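Local coordinates for K Homology domain-containing protein (Aeropyrum pernix, PDB 1TUA) that is of unknown function but carries two K homology domains and therefore probably binds RNA, at residues 4-18 against 60-74. Residues are numbered along the deposited sequence; the frame is centred on the assembly and turned at random.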
loop_
_atom_site.group_PDB
_atom_site.type_symbol
_atom_site.label_atom_id
_atom_site.label_comp_id
_atom_site.label_asym_id
_atom_site.label_seq_id
_atom_site.Cartn_x
_atom_site.Cartn_y
_atom_site.Cartn_z
ATOM N N PRO A 4 0.879 -14.868 19.036
ATOM C CA PRO A 4 1.290 -14.394 17.713
ATOM C C PRO A 4 1.866 -12.995 17.896
ATOM O O PRO A 4 1.326 -12.183 18.651
ATOM C CB PRO A 4 -0.016 -14.372 16.921
ATOM C CG PRO A 4 -0.856 -15.434 17.604
ATOM C CD PRO A 4 -0.560 -15.190 19.064
ATOM N N ARG A 5 2.982 -12.730 17.237
ATOM C CA ARG A 5 3.620 -11.425 17.312
ATOM C C ARG A 5 4.160 -11.125 15.932
ATOM O O ARG A 5 4.861 -11.949 15.345
ATOM C CB ARG A 5 4.785 -11.427 18.312
ATOM C CG ARG A 5 4.384 -11.623 19.752
ATOM C CD ARG A 5 5.575 -11.387 20.685
ATOM N NE ARG A 5 5.179 -11.439 22.091
ATOM C CZ ARG A 5 5.047 -12.559 22.795
ATOM N NH1 ARG A 5 5.287 -13.740 22.231
ATOM N NH2 ARG A 5 4.658 -12.499 24.062
ATOM N N ILE A 6 3.816 -9.957 15.405
ATOM C CA ILE A 6 4.309 -9.564 14.098
ATOM C C ILE A 6 5.213 -8.347 14.271
ATOM O O ILE A 6 4.772 -7.282 14.714
ATOM C CB ILE A 6 3.150 -9.229 13.128
ATOM C CG1 ILE A 6 2.269 -10.469 12.938
ATOM C CG2 ILE A 6 3.708 -8.759 11.784
ATOM C CD1 ILE A 6 1.145 -10.298 11.925
ATOM N N TYR A 7 6.488 -8.528 13.948
ATOM C CA TYR A 7 7.467 -7.457 14.039
ATOM C C TYR A 7 7.475 -6.704 12.720
ATOM O O TYR A 7 7.576 -7.303 11.650
ATOM C CB TYR A 7 8.856 -8.039 14.308
ATOM C CG TYR A 7 9.014 -8.591 15.699
ATOM C CD1 TYR A 7 9.766 -7.909 16.655
ATOM C CD2 TYR A 7 8.398 -9.785 16.071
ATOM C CE1 TYR A 7 9.902 -8.402 17.952
ATOM C CE2 TYR A 7 8.526 -10.288 17.371
ATOM C CZ TYR A 7 9.281 -9.588 18.304
ATOM O OH TYR A 7 9.415 -10.069 19.586
ATOM N N VAL A 8 7.358 -5.387 12.795
ATOM C CA VAL A 8 7.362 -4.569 11.594
ATOM C C VAL A 8 8.472 -3.525 11.691
ATOM O O VAL A 8 8.443 -2.656 12.567
ATOM C CB VAL A 8 6.008 -3.844 11.413
ATOM C CG1 VAL A 8 6.018 -3.025 10.128
ATOM C CG2 VAL A 8 4.880 -4.856 11.402
ATOM N N LYS A 9 9.455 -3.625 10.801
ATOM C CA LYS A 9 10.550 -2.664 10.791
ATOM C C LYS A 9 10.002 -1.392 10.165
ATOM O O LYS A 9 9.404 -1.433 9.095
ATOM C CB LYS A 9 11.722 -3.185 9.957
ATOM C CG LYS A 9 12.925 -2.240 9.918
ATOM C CD LYS A 9 13.551 -2.064 11.302
ATOM C CE LYS A 9 14.625 -0.983 11.303
ATOM N NZ LYS A 9 14.067 0.341 10.909
ATOM N N VAL A 10 10.191 -0.263 10.833
ATOM C CA VAL A 10 9.690 1.002 10.310
ATOM C C VAL A 10 10.845 1.933 9.944
ATOM O O VAL A 10 11.846 1.995 10.656
ATOM C CB VAL A 10 8.769 1.699 11.354
ATOM C CG1 VAL A 10 8.368 3.082 10.871
ATOM C CG2 VAL A 10 7.522 0.841 11.592
ATOM N N LYS A 11 10.719 2.632 8.818
ATOM C CA LYS A 11 11.758 3.571 8.409
ATOM C C LYS A 11 11.864 4.576 9.551
ATOM O O LYS A 11 10.859 5.126 9.995
ATOM C CB LYS A 11 11.364 4.282 7.111
ATOM C CG LYS A 11 11.224 3.350 5.902
ATOM C CD LYS A 11 10.944 4.140 4.609
ATOM C CE LYS A 11 10.615 3.229 3.416
ATOM N NZ LYS A 11 11.760 2.378 2.974
ATOM N N PRO A 12 13.081 4.819 10.057
ATOM C CA PRO A 12 13.258 5.768 11.164
ATOM C C PRO A 12 12.530 7.100 10.977
ATOM O O PRO A 12 11.930 7.626 11.916
ATOM C CB PRO A 12 14.777 5.937 11.232
ATOM C CG PRO A 12 15.277 4.597 10.796
ATOM C CD PRO A 12 14.378 4.278 9.615
ATOM N N GLU A 13 12.576 7.630 9.757
ATOM C CA GLU A 13 11.943 8.904 9.437
ATOM C C GLU A 13 10.412 8.850 9.435
ATOM O O GLU A 13 9.752 9.878 9.275
ATOM C CB GLU A 13 12.438 9.409 8.072
ATOM C CG GLU A 13 12.084 8.504 6.893
ATOM C CD GLU A 13 13.176 7.493 6.539
ATOM O OE1 GLU A 13 13.804 6.908 7.455
ATOM O OE2 GLU A 13 13.397 7.275 5.325
ATOM N N ARG A 14 9.844 7.660 9.616
ATOM C CA ARG A 14 8.391 7.523 9.628
ATOM C C ARG A 14 7.842 7.031 10.963
ATOM O O ARG A 14 6.632 6.880 11.117
ATOM C CB ARG A 14 7.937 6.565 8.519
ATOM C CG ARG A 14 8.179 7.080 7.120
ATOM C CD ARG A 14 7.315 8.283 6.852
ATOM N NE ARG A 14 5.917 7.907 6.649
ATOM C CZ ARG A 14 4.901 8.761 6.674
ATOM N NH1 ARG A 14 5.119 10.050 6.902
ATOM N NH2 ARG A 14 3.667 8.328 6.457
ATOM N N LEU A 15 8.718 6.796 11.937
ATOM C CA LEU A 15 8.268 6.294 13.235
ATOM C C LEU A 15 7.278 7.248 13.897
ATOM O O LEU A 15 6.337 6.817 14.566
ATOM C CB LEU A 15 9.469 6.044 14.150
ATOM C CG LEU A 15 9.186 5.171 15.373
ATOM C CD1 LEU A 15 8.593 3.827 14.939
ATOM C CD2 LEU A 15 10.475 4.957 16.150
ATOM N N GLY A 16 7.485 8.548 13.703
ATOM C CA GLY A 16 6.576 9.520 14.281
ATOM C C GLY A 16 5.193 9.441 13.656
ATOM O O GLY A 16 4.178 9.659 14.324
ATOM N N ALA A 17 5.146 9.129 12.364
ATOM C CA ALA A 17 3.871 9.029 11.669
ATOM C C ALA A 17 3.120 7.787 12.133
ATOM O O ALA A 17 1.889 7.788 12.202
ATOM C CB ALA A 17 4.096 8.978 10.158
ATOM N N VAL A 18 3.861 6.728 12.442
ATOM C CA VAL A 18 3.255 5.485 12.901
ATOM C C VAL A 18 2.670 5.651 14.304
ATOM O O VAL A 18 1.568 5.185 14.591
ATOM C CB VAL A 18 4.289 4.343 12.910
ATOM C CG1 VAL A 18 3.705 3.111 13.609
ATOM C CG2 VAL A 18 4.685 4.003 11.482
ATOM N N LEU A 60 -4.831 -9.062 13.395
ATOM C CA LEU A 60 -3.414 -8.873 13.691
ATOM C C LEU A 60 -2.636 -8.511 12.421
ATOM O O LEU A 60 -1.842 -7.566 12.399
ATOM C CB LEU A 60 -2.847 -10.159 14.294
ATOM C CG LEU A 60 -1.425 -10.080 14.845
ATOM C CD1 LEU A 60 -1.413 -9.244 16.121
ATOM C CD2 LEU A 60 -0.919 -11.479 15.135
ATOM N N MET A 61 -2.886 -9.271 11.361
ATOM C CA MET A 61 -2.221 -9.054 10.088
ATOM C C MET A 61 -2.543 -7.687 9.475
ATOM O O MET A 61 -1.644 -6.984 9.016
ATOM C CB MET A 61 -2.581 -10.207 9.134
ATOM C CG MET A 61 -2.013 -11.559 9.602
ATOM S SD MET A 61 -2.628 -13.029 8.722
ATOM C CE MET A 61 -1.928 -12.786 7.154
ATOM N N LYS A 62 -3.811 -7.288 9.479
ATOM C CA LYS A 62 -4.164 -5.986 8.908
ATOM C C LYS A 62 -3.592 -4.838 9.738
ATOM O O LYS A 62 -3.208 -3.807 9.196
ATOM C CB LYS A 62 -5.682 -5.851 8.770
ATOM C CG LYS A 62 -6.255 -6.701 7.643
ATOM C CD LYS A 62 -7.746 -6.450 7.443
ATOM C CE LYS A 62 -8.249 -7.110 6.161
ATOM N NZ LYS A 62 -7.663 -6.490 4.934
ATOM N N ALA A 63 -3.538 -5.012 11.057
ATOM C CA ALA A 63 -2.964 -3.989 11.926
ATOM C C ALA A 63 -1.504 -3.786 11.501
ATOM O O ALA A 63 -1.020 -2.653 11.395
ATOM C CB ALA A 63 -3.029 -4.439 13.391
ATOM N N ALA A 64 -0.809 -4.896 11.255
ATOM C CA ALA A 64 0.594 -4.850 10.841
ATOM C C ALA A 64 0.738 -4.245 9.444
ATOM O O ALA A 64 1.729 -3.570 9.153
ATOM C CB ALA A 64 1.192 -6.249 10.871
ATOM N N GLU A 65 -0.244 -4.480 8.578
ATOM C CA GLU A 65 -0.183 -3.930 7.224
ATOM C C GLU A 65 -0.350 -2.418 7.263
ATOM O O GLU A 65 0.289 -1.704 6.498
ATOM C CB GLU A 65 -1.250 -4.560 6.328
ATOM C CG GLU A 65 -0.959 -6.009 5.988
ATOM C CD GLU A 65 0.308 -6.171 5.165
ATOM O OE1 GLU A 65 0.268 -5.933 3.941
ATOM O OE2 GLU A 65 1.356 -6.528 5.743
ATOM N N VAL A 66 -1.196 -1.927 8.160
ATOM C CA VAL A 66 -1.383 -0.484 8.278
ATOM C C VAL A 66 -0.051 0.155 8.674
ATOM O O VAL A 66 0.361 1.168 8.104
ATOM C CB VAL A 66 -2.450 -0.140 9.333
ATOM C CG1 VAL A 66 -2.454 1.359 9.604
ATOM C CG2 VAL A 66 -3.814 -0.598 8.846
ATOM N N VAL A 67 0.626 -0.441 9.651
ATOM C CA VAL A 67 1.922 0.076 10.092
ATOM C C VAL A 67 2.923 0.079 8.934
ATOM O O VAL A 67 3.649 1.051 8.729
ATOM C CB VAL A 67 2.494 -0.771 11.246
ATOM C CG1 VAL A 67 3.948 -0.370 11.515
ATOM C CG2 VAL A 67 1.643 -0.574 12.503
ATOM N N LYS A 68 2.965 -1.013 8.180
ATOM C CA LYS A 68 3.884 -1.104 7.053
ATOM C C LYS A 68 3.564 -0.030 6.019
ATOM O O LYS A 68 4.469 0.604 5.479
ATOM C CB LYS A 68 3.806 -2.491 6.410
ATOM C CG LYS A 68 4.712 -2.649 5.198
ATOM C CD LYS A 68 4.573 -4.036 4.578
ATOM C CE LYS A 68 5.459 -4.188 3.338
ATOM N NZ LYS A 68 5.254 -5.502 2.640
ATOM N N ALA A 69 2.277 0.178 5.751
ATOM C CA ALA A 69 1.845 1.184 4.780
ATOM C C ALA A 69 2.264 2.605 5.191
ATOM O O ALA A 69 2.660 3.412 4.347
ATOM C CB ALA A 69 0.325 1.111 4.589
ATOM N N ILE A 70 2.173 2.916 6.482
ATOM C CA ILE A 70 2.574 4.240 6.963
ATOM C C ILE A 70 4.091 4.385 6.840
ATOM O O ILE A 70 4.600 5.441 6.448
ATOM C CB ILE A 70 2.139 4.456 8.431
ATOM C CG1 ILE A 70 0.607 4.482 8.499
ATOM C CG2 ILE A 70 2.752 5.758 8.988
ATOM C CD1 ILE A 70 0.054 4.447 9.909
ATOM N N SER A 71 4.806 3.316 7.167
ATOM C CA SER A 71 6.266 3.300 7.060
ATOM C C SER A 71 6.690 3.575 5.612
ATOM O O SER A 71 7.660 4.287 5.359
ATOM C CB SER A 71 6.804 1.935 7.508
ATOM O OG SER A 71 8.214 1.873 7.384
ATOM N N LEU A 72 5.949 3.007 4.666
ATOM C CA LEU A 72 6.234 3.185 3.242
ATOM C C LEU A 72 5.963 4.597 2.721
ATOM O O LEU A 72 6.421 4.961 1.632
ATOM C CB LEU A 72 5.440 2.168 2.420
ATOM C CG LEU A 72 5.975 0.736 2.510
ATOM C CD1 LEU A 72 4.965 -0.229 1.922
ATOM C CD2 LEU A 72 7.307 0.643 1.780
ATOM N N GLY A 73 5.218 5.393 3.482
ATOM C CA GLY A 73 4.955 6.756 3.050
ATOM C C GLY A 73 3.512 7.228 3.079
ATOM O O GLY A 73 3.258 8.431 3.007
ATOM N N PHE A 74 2.565 6.298 3.172
ATOM C CA PHE A 74 1.155 6.663 3.214
ATOM C C PHE A 74 0.782 7.372 4.507
ATOM O O PHE A 74 1.240 6.998 5.580
ATOM C CB PHE A 74 0.258 5.417 3.134
ATOM C CG PHE A 74 -0.009 4.926 1.737
ATOM C CD1 PHE A 74 -0.748 5.695 0.839
ATOM C CD2 PHE A 74 0.437 3.671 1.336
ATOM C CE1 PHE A 74 -1.042 5.219 -0.437
ATOM C CE2 PHE A 74 0.148 3.181 0.060
ATOM C CZ PHE A 74 -0.594 3.957 -0.828
#
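Leu-60 and Pro-4 meet at the start of the seam between helix 57-72 and edge strand 6-9 of the first K homology domain, where residues 60-72 of this domain's last helix run nearly parallel to the strand (5°) on one face of its three-stranded antiparallel sheet, as in type I KH folds. Leu-60 CD2 meets Pro-4 CB at 3.5 Å, while the side chains of Leu-60 and Ile-6 run antiparallel alongside each other. One turn on, Ala-64 CB lies against Ile-6 CG2 and Val-8 CG2. Val-67 CG1, anti to the backbone N (chi1 170°), reaches Val-8 CG1 at 3.6 Å and is also met by Val-10 CG2 and Val-18 CG1. Ile-70 turns CG2 onto Val-18 CG2 (3.6 Å) and Ala-17 CB. Ile-70 O, already accepting from Gly-73 N in a Schellman motif, faces the edge of Arg-14 that carries NE (2.8 Å) and NH2 (3.0 Å), nearly in the guanidinium plane. A leucine in place of Arg-14 would probably lose both of these hydrogen bonds and leave Ile-70 O with Gly-73 N as its remaining donor among those described. Ala-17 CB covers one guanidinium face. Ser-71 OG accepts a nearly straight bond (166°) from Lys-11 N at 3.0 Å.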